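Local coordinates for protein phosphatase Slingshot homolog 2 (Homo sapiens, PDB 2NT2), which dephosphorylates and activates the actin-depolymerising factor cofilin, so regulating actin filament dynamics, and is represented here by its protein-tyrosine-phosphatase-family catalytic domain, at residues P4-E9 with G81-V86; E9-G14 with I100-K105; A65-T70 with R133-Y138; R94-V99 with T123-N128. The protein carries 1 engineered substitution. All blocks are in the same frame, centred on the assembly; numbering follows the deposited sequence.

Contact 1 (P4-E9 with G81-V86)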
loop_
_atom_site.group_PDB
_atom_site.type_symbol
_atom_site.label_atom_id
_atom_site.label_comp_id
_atom_site.label_asym_id
_atom_site.label_seq_id
_atom_site.Cartn_x
_atom_site.Cartn_y
_atom_site.Cartn_z
ATOM N N PRO A 4 -11.279 -2.774 -4.920
ATOM C CA PRO A 4 -10.211 -2.172 -4.107
ATOM C C PRO A 4 -10.814 -1.583 -2.840
ATOM O O PRO A 4 -11.987 -1.205 -2.832
ATOM C CB PRO A 4 -9.656 -1.051 -4.982
ATOM C CG PRO A 4 -10.759 -0.751 -5.941
ATOM C CD PRO A 4 -11.446 -2.063 -6.203
ATOM N N THR A 5 -10.035 -1.529 -1.767
ATOM C CA THR A 5 -10.607 -1.070 -0.499
ATOM C C THR A 5 -10.103 0.328 -0.165
ATOM O O THR A 5 -8.897 0.531 -0.047
ATOM C CB THR A 5 -10.275 -2.023 0.661
ATOM O OG1 THR A 5 -10.658 -3.358 0.328
ATOM C CG2 THR A 5 -11.079 -1.641 1.897
ATOM N N GLN A 6 -11.030 1.269 -0.005
ATOM C CA GLN A 6 -10.648 2.626 0.368
ATOM C C GLN A 6 -10.233 2.670 1.833
ATOM O O GLN A 6 -11.019 2.329 2.716
ATOM C CB GLN A 6 -11.776 3.633 0.119
ATOM C CG GLN A 6 -11.265 5.068 0.054
ATOM C CD GLN A 6 -12.282 6.065 -0.452
ATOM O OE1 GLN A 6 -13.475 5.792 -0.547
ATOM N NE2 GLN A 6 -11.805 7.261 -0.788
ATOM N N ILE A 7 -8.994 3.095 2.079
ATOM C CA ILE A 7 -8.542 3.144 3.474
ATOM C C ILE A 7 -8.452 4.574 3.974
ATOM O O ILE A 7 -8.768 4.866 5.130
ATOM C CB ILE A 7 -7.194 2.424 3.631
ATOM C CG1 ILE A 7 -7.202 1.025 2.994
ATOM C CG2 ILE A 7 -6.795 2.356 5.089
ATOM C CD1 ILE A 7 -8.334 0.147 3.501
ATOM N N PHE A 8 -8.017 5.466 3.092
ATOM C CA PHE A 8 -8.046 6.894 3.393
ATOM C C PHE A 8 -8.652 7.645 2.216
ATOM O O PHE A 8 -8.926 6.978 1.216
ATOM C CB PHE A 8 -6.655 7.412 3.744
ATOM C CG PHE A 8 -6.128 6.747 5.011
ATOM C CD1 PHE A 8 -4.948 6.031 4.982
ATOM C CD2 PHE A 8 -6.824 6.860 6.204
ATOM C CE1 PHE A 8 -4.463 5.428 6.127
ATOM C CE2 PHE A 8 -6.358 6.256 7.357
ATOM C CZ PHE A 8 -5.172 5.543 7.309
ATOM N N GLU A 9 -8.869 8.943 2.372
ATOM C CA GLU A 9 -9.449 9.732 1.288
ATOM C C GLU A 9 -8.688 9.471 -0.014
ATOM O O GLU A 9 -9.291 9.280 -1.061
ATOM C CB GLU A 9 -9.457 11.219 1.621
ATOM C CG GLU A 9 -8.756 12.129 0.634
ATOM C CD GLU A 9 -9.623 12.592 -0.517
ATOM O OE1 GLU A 9 -9.592 13.797 -0.836
ATOM O OE2 GLU A 9 -10.332 11.751 -1.122
ATOM N N GLY A 81 -4.057 16.470 -4.973
ATOM C CA GLY A 81 -5.484 16.270 -4.810
ATOM C C GLY A 81 -6.008 15.048 -5.529
ATOM O O GLY A 81 -7.104 15.079 -6.105
ATOM N N SER A 82 -5.256 13.948 -5.508
ATOM C CA SER A 82 -5.702 12.731 -6.184
ATOM C C SER A 82 -5.672 11.536 -5.232
ATOM O O SER A 82 -5.412 11.707 -4.046
ATOM C CB SER A 82 -4.863 12.443 -7.430
ATOM O OG SER A 82 -5.519 11.521 -8.284
ATOM N N LYS A 83 -5.959 10.359 -5.770
ATOM C CA LYS A 83 -6.062 9.117 -5.028
ATOM C C LYS A 83 -5.059 8.086 -5.552
ATOM O O LYS A 83 -4.662 8.135 -6.716
ATOM C CB LYS A 83 -7.473 8.530 -5.089
ATOM C CG LYS A 83 -8.586 9.531 -4.811
ATOM C CD LYS A 83 -9.875 8.834 -4.402
ATOM C CE LYS A 83 -10.851 9.839 -3.803
ATOM N NZ LYS A 83 -11.419 10.743 -4.842
ATOM N N CYS A 84 -4.673 7.184 -4.661
ATOM C CA CYS A 84 -3.628 6.201 -4.931
ATOM C C CYS A 84 -4.125 4.790 -4.651
ATOM O O CYS A 84 -4.746 4.538 -3.619
ATOM C CB CYS A 84 -2.393 6.521 -4.088
ATOM S SG CYS A 84 -0.969 5.432 -4.309
ATOM N N LEU A 85 -3.861 3.876 -5.581
ATOM C CA LEU A 85 -4.119 2.463 -5.351
ATOM C C LEU A 85 -2.850 1.760 -4.874
ATOM O O LEU A 85 -1.861 1.629 -5.595
ATOM C CB LEU A 85 -4.656 1.782 -6.612
ATOM C CG LEU A 85 -4.656 0.247 -6.597
ATOM C CD1 LEU A 85 -5.653 -0.276 -5.576
ATOM C CD2 LEU A 85 -4.951 -0.309 -7.981
ATOM N N VAL A 86 -2.868 1.279 -3.631
ATOM C CA VAL A 86 -1.767 0.413 -3.217
ATOM C C VAL A 86 -2.169 -1.043 -3.460
ATOM O O VAL A 86 -3.141 -1.510 -2.871
ATOM C CB VAL A 86 -1.349 0.588 -1.755
ATOM C CG1 VAL A 86 0.045 -0.012 -1.570
ATOM C CG2 VAL A 86 -1.366 2.050 -1.349
#

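Contact 2 (E9-G14 with I100-K105)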
loop_
_atom_site.group_PDB
_atom_site.type_symbol
_atom_site.label_atom_id
_atom_site.label_comp_id
_atom_site.label_asym_id
_atom_site.label_seq_id
_atom_site.Cartn_x
_atom_site.Cartn_y
_atom_site.Cartn_z
ATOM N N GLU A 9 -8.869 8.943 2.372
ATOM C CA GLU A 9 -9.449 9.732 1.288
ATOM C C GLU A 9 -8.688 9.471 -0.014
ATOM O O GLU A 9 -9.291 9.280 -1.061
ATOM C CB GLU A 9 -9.457 11.219 1.621
ATOM C CG GLU A 9 -8.756 12.129 0.634
ATOM C CD GLU A 9 -9.623 12.592 -0.517
ATOM O OE1 GLU A 9 -9.592 13.797 -0.836
ATOM O OE2 GLU A 9 -10.332 11.751 -1.122
ATOM N N HIS A 10 -7.366 9.419 0.117
ATOM C CA HIS A 10 -6.464 9.318 -1.018
ATOM C C HIS A 10 -5.810 7.957 -1.158
ATOM O O HIS A 10 -4.814 7.831 -1.885
ATOM C CB HIS A 10 -5.383 10.405 -0.889
ATOM C CG HIS A 10 -4.534 10.227 0.334
ATOM N ND1 HIS A 10 -5.044 10.207 1.612
ATOM C CD2 HIS A 10 -3.196 10.057 0.466
ATOM C CE1 HIS A 10 -4.059 10.036 2.480
ATOM N NE2 HIS A 10 -2.922 9.941 1.808
ATOM N N VAL A 11 -6.321 6.920 -0.493
ATOM C CA VAL A 11 -5.606 5.638 -0.498
ATOM C C VAL A 11 -6.552 4.461 -0.695
ATOM O O VAL A 11 -7.511 4.290 0.062
ATOM C CB VAL A 11 -4.809 5.392 0.796
ATOM C CG1 VAL A 11 -4.131 4.026 0.776
ATOM C CG2 VAL A 11 -3.782 6.489 1.026
ATOM N N PHE A 12 -6.252 3.629 -1.689
ATOM C CA PHE A 12 -6.966 2.366 -1.862
ATOM C C PHE A 12 -5.999 1.197 -1.689
ATOM O O PHE A 12 -4.837 1.309 -2.079
ATOM C CB PHE A 12 -7.644 2.281 -3.231
ATOM C CG PHE A 12 -8.980 3.010 -3.294
ATOM C CD1 PHE A 12 -9.034 4.359 -3.597
ATOM C CD2 PHE A 12 -10.162 2.330 -3.046
ATOM C CE1 PHE A 12 -10.246 5.024 -3.650
ATOM C CE2 PHE A 12 -11.376 2.987 -3.092
ATOM C CZ PHE A 12 -11.421 4.337 -3.393
ATOM N N LEU A 13 -6.510 0.110 -1.140
ATOM C CA LEU A 13 -5.762 -1.138 -0.995
ATOM C C LEU A 13 -6.395 -2.241 -1.836
ATOM O O LEU A 13 -7.595 -2.514 -1.696
ATOM C CB LEU A 13 -5.719 -1.519 0.489
ATOM C CG LEU A 13 -4.929 -2.784 0.836
ATOM C CD1 LEU A 13 -3.470 -2.593 0.461
ATOM C CD2 LEU A 13 -5.085 -3.131 2.311
ATOM N N GLY A 14 -5.641 -2.890 -2.726
ATOM C CA GLY A 14 -6.259 -3.843 -3.638
ATOM C C GLY A 14 -5.338 -4.886 -4.223
ATOM O O GLY A 14 -4.216 -5.111 -3.775
ATOM N N ILE A 100 -0.410 -0.145 6.102
ATOM C CA ILE A 100 -0.417 -0.010 7.556
ATOM C C ILE A 100 0.702 0.924 8.015
ATOM O O ILE A 100 0.490 1.769 8.880
ATOM C CB ILE A 100 -0.294 -1.367 8.267
ATOM C CG1 ILE A 100 -1.528 -2.256 8.162
ATOM C CG2 ILE A 100 0.078 -1.149 9.730
ATOM C CD1 ILE A 100 -1.249 -3.728 7.957
ATOM N N ALA A 101 1.885 0.759 7.438
ATOM C CA ALA A 101 3.048 1.572 7.738
ATOM C C ALA A 101 2.800 3.038 7.414
ATOM O O ALA A 101 3.183 3.920 8.177
ATOM C CB ALA A 101 4.266 1.082 6.966
ATOM N N TYR A 102 2.181 3.311 6.265
ATOM C CA TYR A 102 1.927 4.707 5.909
ATOM C C TYR A 102 1.046 5.386 6.960
ATOM O O TYR A 102 1.316 6.514 7.366
ATOM C CB TYR A 102 1.276 4.803 4.532
ATOM C CG TYR A 102 0.794 6.198 4.190
ATOM C CD1 TYR A 102 1.693 7.183 3.802
ATOM C CD2 TYR A 102 -0.551 6.529 4.255
ATOM C CE1 TYR A 102 1.269 8.459 3.488
ATOM C CE2 TYR A 102 -0.987 7.805 3.942
ATOM C CZ TYR A 102 -0.074 8.765 3.559
ATOM O OH TYR A 102 -0.513 10.033 3.246
ATOM N N ALA A 103 0.003 4.696 7.401
ATOM C CA ALA A 103 -0.917 5.212 8.408
ATOM C C ALA A 103 -0.219 5.480 9.734
ATOM O O ALA A 103 -0.457 6.504 10.386
ATOM C CB ALA A 103 -2.086 4.260 8.597
ATOM N N MET A 104 0.671 4.581 10.144
ATOM C CA MET A 104 1.479 4.801 11.345
ATOM C C MET A 104 2.273 6.099 11.215
ATOM O O MET A 104 2.234 6.982 12.065
ATOM C CB MET A 104 2.459 3.649 11.549
ATOM C CG MET A 104 1.862 2.364 12.081
ATOM S SD MET A 104 2.966 0.946 11.920
ATOM C CE MET A 104 4.273 1.379 13.057
ATOM N N LYS A 105 3.002 6.192 10.105
ATOM C CA LYS A 105 3.804 7.376 9.829
ATOM C C LYS A 105 2.951 8.634 9.693
ATOM O O LYS A 105 3.195 9.642 10.357
ATOM C CB LYS A 105 4.620 7.175 8.547
ATOM C CG LYS A 105 5.649 8.279 8.333
ATOM C CD LYS A 105 6.875 7.771 7.590
ATOM C CE LYS A 105 7.612 8.933 6.930
ATOM N NZ LYS A 105 7.904 10.015 7.913
#

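Contact 3 (A65-T70 with R133-Y138)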
loop_
_atom_site.group_PDB
_atom_site.type_symbol
_atom_site.label_atom_id
_atom_site.label_comp_id
_atom_site.label_asym_id
_atom_site.label_seq_id
_atom_site.Cartn_x
_atom_site.Cartn_y
_atom_site.Cartn_z
ATOM N N ALA A 65 12.782 -1.133 4.433
ATOM C CA ALA A 65 13.658 -0.254 3.670
ATOM C C ALA A 65 12.921 0.565 2.623
ATOM O O ALA A 65 13.446 1.560 2.118
ATOM C CB ALA A 65 14.769 -1.075 3.030
ATOM N N TYR A 66 11.692 0.206 2.253
ATOM C CA TYR A 66 11.015 0.938 1.189
ATOM C C TYR A 66 9.871 1.818 1.679
ATOM O O TYR A 66 9.214 2.437 0.825
ATOM C CB TYR A 66 10.434 -0.029 0.160
ATOM C CG TYR A 66 11.375 -0.954 -0.558
ATOM C CD1 TYR A 66 11.696 -2.203 -0.036
ATOM C CD2 TYR A 66 11.946 -0.592 -1.774
ATOM C CE1 TYR A 66 12.558 -3.055 -0.699
ATOM C CE2 TYR A 66 12.810 -1.441 -2.442
ATOM C CZ TYR A 66 13.115 -2.671 -1.903
ATOM O OH TYR A 66 13.977 -3.515 -2.570
ATOM N N TRP A 67 9.558 1.888 2.975
ATOM C CA TRP A 67 8.312 2.553 3.348
ATOM C C TRP A 67 8.408 4.080 3.223
ATOM O O TRP A 67 7.356 4.729 3.121
ATOM C CB TRP A 67 7.724 2.238 4.676
ATOM C CG TRP A 67 7.594 0.948 5.351
ATOM C CD1 TRP A 67 8.123 0.767 6.598
ATOM C CD2 TRP A 67 6.990 -0.308 5.024
ATOM N NE1 TRP A 67 7.894 -0.510 7.065
ATOM C CE2 TRP A 67 7.195 -1.186 6.102
ATOM C CE3 TRP A 67 6.294 -0.755 3.897
ATOM C CZ2 TRP A 67 6.730 -2.502 6.104
ATOM C CZ3 TRP A 67 5.836 -2.059 3.903
ATOM C CH2 TRP A 67 6.053 -2.910 4.991
ATOM N N ASN A 68 9.592 4.684 3.222
ATOM C CA ASN A 68 9.632 6.143 3.074
ATOM C C ASN A 68 9.466 6.537 1.609
ATOM O O ASN A 68 8.920 7.586 1.291
ATOM C CB ASN A 68 10.916 6.719 3.657
ATOM C CG ASN A 68 11.143 8.171 3.287
ATOM O OD1 ASN A 68 11.848 8.465 2.320
ATOM N ND2 ASN A 68 10.569 9.091 4.052
ATOM N N ASP A 69 9.914 5.647 0.733
ATOM C CA ASP A 69 9.684 5.743 -0.701
ATOM C C ASP A 69 8.182 5.654 -0.979
ATOM O O ASP A 69 7.610 6.424 -1.745
ATOM C CB ASP A 69 10.369 4.597 -1.441
ATOM C CG ASP A 69 11.868 4.736 -1.563
ATOM O OD1 ASP A 69 12.442 5.676 -0.974
ATOM O OD2 ASP A 69 12.479 3.892 -2.258
ATOM N N THR A 70 7.564 4.667 -0.333
ATOM C CA THR A 70 6.120 4.479 -0.450
ATOM C C THR A 70 5.404 5.683 0.153
ATOM O O THR A 70 4.469 6.234 -0.430
ATOM C CB THR A 70 5.676 3.169 0.211
ATOM O OG1 THR A 70 6.018 3.149 1.601
ATOM C CG2 THR A 70 6.438 1.986 -0.389
ATOM N N ARG A 133 6.885 -8.594 11.666
ATOM C CA ARG A 133 8.049 -8.246 12.478
ATOM C C ARG A 133 8.546 -6.849 12.124
ATOM O O ARG A 133 8.924 -6.064 12.993
ATOM C CB ARG A 133 9.157 -9.276 12.272
ATOM C CG ARG A 133 10.064 -9.472 13.477
ATOM C CD ARG A 133 11.496 -9.070 13.160
ATOM N NE ARG A 133 12.454 -10.144 13.373
ATOM C CZ ARG A 133 13.226 -10.301 14.442
ATOM N NH1 ARG A 133 13.161 -9.430 15.442
ATOM N NH2 ARG A 133 14.060 -11.332 14.513
ATOM N N GLN A 134 8.541 -6.550 10.827
ATOM C CA GLN A 134 9.099 -5.292 10.345
ATOM C C GLN A 134 8.244 -4.089 10.708
ATOM O O GLN A 134 8.773 -3.009 10.969
ATOM C CB GLN A 134 9.299 -5.356 8.826
ATOM C CG GLN A 134 10.535 -6.142 8.424
ATOM C CD GLN A 134 10.443 -6.710 7.024
ATOM O OE1 GLN A 134 10.321 -5.975 6.041
ATOM N NE2 GLN A 134 10.512 -8.029 6.936
ATOM N N LEU A 135 6.932 -4.267 10.735
ATOM C CA LEU A 135 6.020 -3.200 11.137
ATOM C C LEU A 135 6.213 -2.846 12.608
ATOM O O LEU A 135 6.176 -1.673 12.970
ATOM C CB LEU A 135 4.567 -3.594 10.861
ATOM C CG LEU A 135 4.129 -3.541 9.392
ATOM C CD1 LEU A 135 2.846 -4.338 9.194
ATOM C CD2 LEU A 135 3.954 -2.113 8.913
ATOM N N GLU A 136 6.443 -3.867 13.428
ATOM C CA GLU A 136 6.828 -3.701 14.821
ATOM C C GLU A 136 8.141 -2.925 14.922
ATOM O O GLU A 136 8.300 -2.051 15.769
ATOM C CB GLU A 136 7.021 -5.048 15.507
ATOM C CG GLU A 136 5.762 -5.770 15.932
ATOM C CD GLU A 136 6.059 -7.201 16.362
ATOM O OE1 GLU A 136 7.229 -7.484 16.711
ATOM O OE2 GLU A 136 5.115 -8.023 16.331
ATOM N N GLU A 137 9.093 -3.270 14.050
ATOM C CA GLU A 137 10.327 -2.488 14.013
ATOM C C GLU A 137 10.007 -1.032 13.660
ATOM O O GLU A 137 10.427 -0.121 14.370
ATOM C CB GLU A 137 11.336 -3.068 13.019
ATOM C CG GLU A 137 12.696 -2.395 13.080
ATOM C CD GLU A 137 13.801 -3.143 12.370
ATOM O OE1 GLU A 137 14.923 -2.584 12.309
ATOM O OE2 GLU A 137 13.558 -4.268 11.883
ATOM N N TYR A 138 9.269 -0.861 12.572
ATOM C CA TYR A 138 8.931 0.453 12.033
ATOM C C TYR A 138 8.387 1.347 13.143
ATOM O O TYR A 138 8.814 2.487 13.316
ATOM C CB TYR A 138 7.911 0.309 10.913
ATOM C CG TYR A 138 7.672 1.528 10.062
ATOM C CD1 TYR A 138 8.731 2.218 9.498
ATOM C CD2 TYR A 138 6.384 1.994 9.816
ATOM C CE1 TYR A 138 8.534 3.338 8.716
ATOM C CE2 TYR A 138 6.172 3.115 9.031
ATOM C CZ TYR A 138 7.249 3.781 8.484
ATOM O OH TYR A 138 7.057 4.895 7.701
HETATM O O HOH W 1 5.537 4.647 5.741
#

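Contact 4 (R94-V99 with T123-N128). With SO4 (sulfate ion), chain D.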
loop_
_atom_site.group_PDB
_atom_site.type_symbol
_atom_site.label_atom_id
_atom_site.label_comp_id
_atom_site.label_asym_id
_atom_site.label_seq_id
_atom_site.Cartn_x
_atom_site.Cartn_y
_atom_site.Cartn_z
ATOM N N ARG A 94 2.020 -7.724 0.915
ATOM C CA ARG A 94 2.912 -6.627 0.532
ATOM C C ARG A 94 2.186 -5.286 0.527
ATOM O O ARG A 94 2.689 -4.279 1.034
ATOM C CB ARG A 94 3.518 -6.890 -0.846
ATOM C CG ARG A 94 4.565 -7.997 -0.877
ATOM C CD ARG A 94 4.944 -8.321 -2.318
ATOM N NE ARG A 94 3.908 -9.104 -2.989
ATOM C CZ ARG A 94 3.986 -9.533 -4.240
ATOM N NH1 ARG A 94 5.047 -9.264 -4.985
ATOM N NH2 ARG A 94 2.978 -10.239 -4.740
ATOM N N SER A 95 0.999 -5.254 -0.073
ATOM C CA SER A 95 0.220 -4.027 -0.155
ATOM C C SER A 95 -0.337 -3.633 1.212
ATOM O O SER A 95 -0.237 -2.465 1.585
ATOM C CB SER A 95 -0.907 -4.164 -1.173
ATOM O OG SER A 95 -1.635 -5.365 -1.015
ATOM N N ALA A 96 -0.906 -4.606 1.927
ATOM C CA ALA A 96 -1.530 -4.318 3.218
ATOM C C ALA A 96 -0.516 -3.734 4.201
ATOM O O ALA A 96 -0.783 -2.706 4.820
ATOM C CB ALA A 96 -2.202 -5.541 3.814
ATOM N N SER A 97 0.636 -4.389 4.309
ATOM C CA SER A 97 1.698 -3.962 5.199
ATOM C C SER A 97 2.125 -2.528 4.905
ATOM O O SER A 97 2.257 -1.709 5.812
ATOM C CB SER A 97 2.918 -4.882 5.064
ATOM O OG SER A 97 2.525 -6.237 4.984
ATOM N N THR A 98 2.343 -2.243 3.625
ATOM C CA THR A 98 2.734 -0.904 3.199
ATOM C C THR A 98 1.713 0.135 3.647
ATOM O O THR A 98 2.063 1.179 4.189
ATOM C CB THR A 98 2.882 -0.828 1.667
ATOM O OG1 THR A 98 3.929 -1.708 1.251
ATOM C CG2 THR A 98 3.288 0.576 1.248
ATOM N N VAL A 99 0.439 -0.185 3.434
ATOM C CA VAL A 99 -0.633 0.726 3.834
ATOM C C VAL A 99 -0.642 0.929 5.343
ATOM O O VAL A 99 -0.832 2.038 5.841
ATOM C CB VAL A 99 -2.011 0.223 3.372
ATOM C CG1 VAL A 99 -3.108 0.994 4.087
ATOM C CG2 VAL A 99 -2.167 0.352 1.866
ATOM N N THR A 123 -10.648 -7.130 5.380
ATOM C CA THR A 123 -10.623 -8.311 6.219
ATOM C C THR A 123 -9.607 -9.343 5.764
ATOM O O THR A 123 -9.095 -10.118 6.580
ATOM C CB THR A 123 -12.029 -8.949 6.273
ATOM O OG1 THR A 123 -12.375 -9.488 4.994
ATOM C CG2 THR A 123 -13.063 -7.872 6.585
ATOM N N VAL A 124 -9.285 -9.393 4.471
ATOM C CA VAL A 124 -8.321 -10.400 4.026
ATOM C C VAL A 124 -6.886 -9.960 4.308
ATOM O O VAL A 124 -5.957 -10.754 4.125
ATOM C CB VAL A 124 -8.451 -10.760 2.539
ATOM C CG1 VAL A 124 -9.667 -11.641 2.307
ATOM C CG2 VAL A 124 -8.508 -9.517 1.670
ATOM N N THR A 125 -6.699 -8.723 4.752
ATOM C CA THR A 125 -5.367 -8.233 5.085
ATOM C C THR A 125 -4.636 -9.183 6.028
ATOM O O THR A 125 -5.131 -9.562 7.087
ATOM C CB THR A 125 -5.386 -6.836 5.734
ATOM O OG1 THR A 125 -6.271 -6.844 6.857
ATOM C CG2 THR A 125 -5.907 -5.803 4.747
ATOM N N LYS A 126 -3.423 -9.541 5.632
ATOM C CA LYS A 126 -2.635 -10.521 6.372
ATOM C C LYS A 126 -1.170 -10.424 5.966
ATOM O O LYS A 126 -0.689 -11.198 5.139
ATOM C CB LYS A 126 -3.183 -11.926 6.120
ATOM C CG LYS A 126 -2.309 -13.055 6.641
ATOM C CD LYS A 126 -3.135 -14.293 6.954
ATOM C CE LYS A 126 -2.487 -15.154 8.024
ATOM N NZ LYS A 126 -3.243 -15.134 9.307
ATOM N N PRO A 127 -0.473 -9.451 6.541
ATOM C CA PRO A 127 0.966 -9.320 6.278
ATOM C C PRO A 127 1.692 -10.608 6.640
ATOM O O PRO A 127 1.341 -11.289 7.602
ATOM C CB PRO A 127 1.378 -8.166 7.190
ATOM C CG PRO A 127 0.125 -7.368 7.377
ATOM C CD PRO A 127 -0.975 -8.397 7.445
ATOM N N ASN A 128 2.696 -10.966 5.839
ATOM C CA ASN A 128 3.437 -12.199 6.149
ATOM C C ASN A 128 4.250 -11.988 7.423
ATOM O O ASN A 128 4.589 -10.851 7.775
ATOM C CB ASN A 128 4.240 -12.650 4.954
ATOM C CG ASN A 128 5.629 -12.123 4.743
ATOM O OD1 ASN A 128 6.408 -11.844 5.654
ATOM N ND2 ASN A 128 6.009 -11.997 3.467
HETATM S S SO4 D . 0.426 -10.183 -1.821
HETATM O O1 SO4 D . 0.165 -10.313 -3.247
HETATM O O2 SO4 D . 0.362 -11.482 -1.155
HETATM O O3 SO4 D . 1.764 -9.621 -1.614
HETATM O O4 SO4 D . -0.574 -9.288 -1.230
#

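Contact 1 (P4-E9 with G81-V86)
K83 and E9 make the main meeting of this contact, with P4 and L85 touching at its other end. No hydrogen bond joins the two segments. They meet past strand 11-14, which lies between strand 5-8 and strand 83-87 in the sheet, and partly through the E9 carbonyl. K83 can be followed outward from its strand. At CB the chain turns with chi1 -47°, which puts CG beside the backbone N and anti to the carbonyl carbon. It then runs up past the backbone carbonyl of E9. K83 CG lies 3.8 Å from E9 O, and K83 CD closes to 3.4 Å from the same oxygen. K83 CE is nearer still, 3.2 Å from E9 O, and it also meets E9 OE2 at 3.3 Å. A bend at chi4 (72°) then sets the ammonium group. K83 NZ ends 4.0 Å from E9 OE2, so the opposite charges are near each other but form no salt bridge. The two side chains cross at about a right angle. E9 O also accepts a hydrogen bond from Q6 NE2, at 3.2 Å with an N-H...O angle of 139°. That donor stands above the carbonyl plane, while the oxygen lies in the amide plane of Q6. Further along, P4 CB packs on L85 CD1 at 4.1 Å. Between these ends, I7 and F8 both face V11 in a classic beta bulge. F12 of strand 11-14 packs against P4, Q6 and K83. I7 and F8 lean on helix 94-107, and C84 and V86 touch L34 of strand 30-35.

Contact 2 (E9-G14 with I100-K105)
H10 and Y102 reach for each other from opposite directions and join at their polar ends. H10 NE2 and Y102 OH form a hydrogen bond of 2.8 Å, and either could be the donor. The bond is fairly straight, at 162°. The hydroxyl lies at the edge of the imidazole, in its plane. The two rings touch at their rims and do not overlap, their planes turned by 70°. H10 takes a crowded position, its CG between the backbone N and the carbonyl carbon. Y102 has CG anti to the backbone N (chi1 171°), which sends its ring across to the strand. V11 fills in beside the pair. Its CG2 sits 3.6 Å above the H10 ring plane, over the ring centre, and V11 CG2 lies 4.2 Å from Y102 CE2. The imidazole is thus held at its edge by the bond and on one face by a methyl group. H10 stands in the turn between the antiparallel strands 5-8 and 11-14. Y102 lies on helix 94-107, the helix that follows the phosphate-binding loop in the tyrosine-phosphatase fold and packs on the sheet. An alanine in place of H10 would probably leave the Y102 hydroxyl without this buried partner and open a gap over V11 CG2. The backbones stay well apart, with V11 CA 9.9 Å from Y102 CA. The fit is looser further along the strand. L13 points toward 100-105 without touching it, and packs instead on S95, A96 and V99 of the same helix. At the other end, E9 is exposed and K105 partly so.

Contact 3 (A65-T70 with R133-Y138)
This is a buried aromatic contact between two helices, with W67 at the start of helix 67-79 and Y138 on helix 129-143. The pair is edge-to-face, or T-shaped. The five-membered ring of W67 brings its edge to the face of Y138, with centroids 4.2 Å apart and planes at 62°. W67 CD1 stands over the centre of the Y138 phenol ring, 3.2 Å above its plane. W67 NE1 lies beside it, 3.6 Å from Y138 CG. The tyrosine is swung into place by chi1 -168°, with CG anti to the backbone N. On the six-membered ring of the indole, W67 CZ2 meets L135 CD2 at 4.0 Å, and these two side chains cross at about a right angle. A water joins the segments as well. It donates to W67 O and is hydrogen-bonded to Y138 OH. W67 O also accepts a bond of 2.6 Å from T70 OG1, so this carbonyl is gripped by two donors. A leucine in place of Y138 would probably deprive the indole edge of its flat partner and leave the water without its hydroxyl. Q134 ties helix 129-143 to the loop ahead of helix 67-79, through bonds to T61 O and L63 N. Helix 94-107 runs alongside the aromatic pair. T98 and A101 pack on W67, while A101 and K105 pack on Y138.

Contact 4 (R94-V99 with T123-N128)
S97 OG lies only 3.1 Å from P127 CB, a close approach of a hydroxyl to a carbon, and no hydrogen bond crosses between the segments. The chi1 of S97, -42°, turns OG beside its own backbone N, where it also faces P127 CG. One residue earlier, A96 CB packs on T125 CG2 at 3.8 Å. R94 closes the P-loop, the phosphate-binding loop of the protein-tyrosine phosphatase family, and opens helix 94-107. The segment 123-128 is the loop that packs against the first turn of this helix. T125 OG1 is hydrogen-bonded to R122 O, and the N128 side chain caps the N terminus of helix 129-143. S88 is an engineered serine, hydrogen-bonded through OG to S95 OG; the natural cysteine there forms the phosphocysteine intermediate. A sulfate, probably from the crystallisation liquor, is held by S88 OG and by the backbone N atoms of M90, V92, S93 and R94, consistent with the place of a substrate phosphate. R94 meets this anion with the edge of its guanidinium, in plane, while NH2 also forms a salt bridge with E39 and NH1 donates to V55 O. R94 NH2 gives a bond of 3.2 Å to sulfate O1, and R94 NE donates to sulfate O3 at 2.6 Å, almost straight at 177°.

How the contacts relate
From the N terminus, strand 5-8 enters contact 1, and E9 is shared with contact 2 as the chain turns into strand 11-14. Contact 1 closes its loop at strand 83-87. Contact 2 closes at helix 94-107, so the two cross. Residues 65-70 open contact 3 before either has closed, and it crosses both. Contact 4 opens on the first turns of helix 94-107 after contact 1 is complete. It crosses contact 2 and is nested within the loop of contact 3, which closes last. Contact 1 links edge strand 5-8 to strand 83-87 past strand 11-14. Contact 2 ties sheet to helix 94-107. Contact 3 joins helices 67-79 and 129-143, and contact 4 sets the 123-128 loop on helix 94-107.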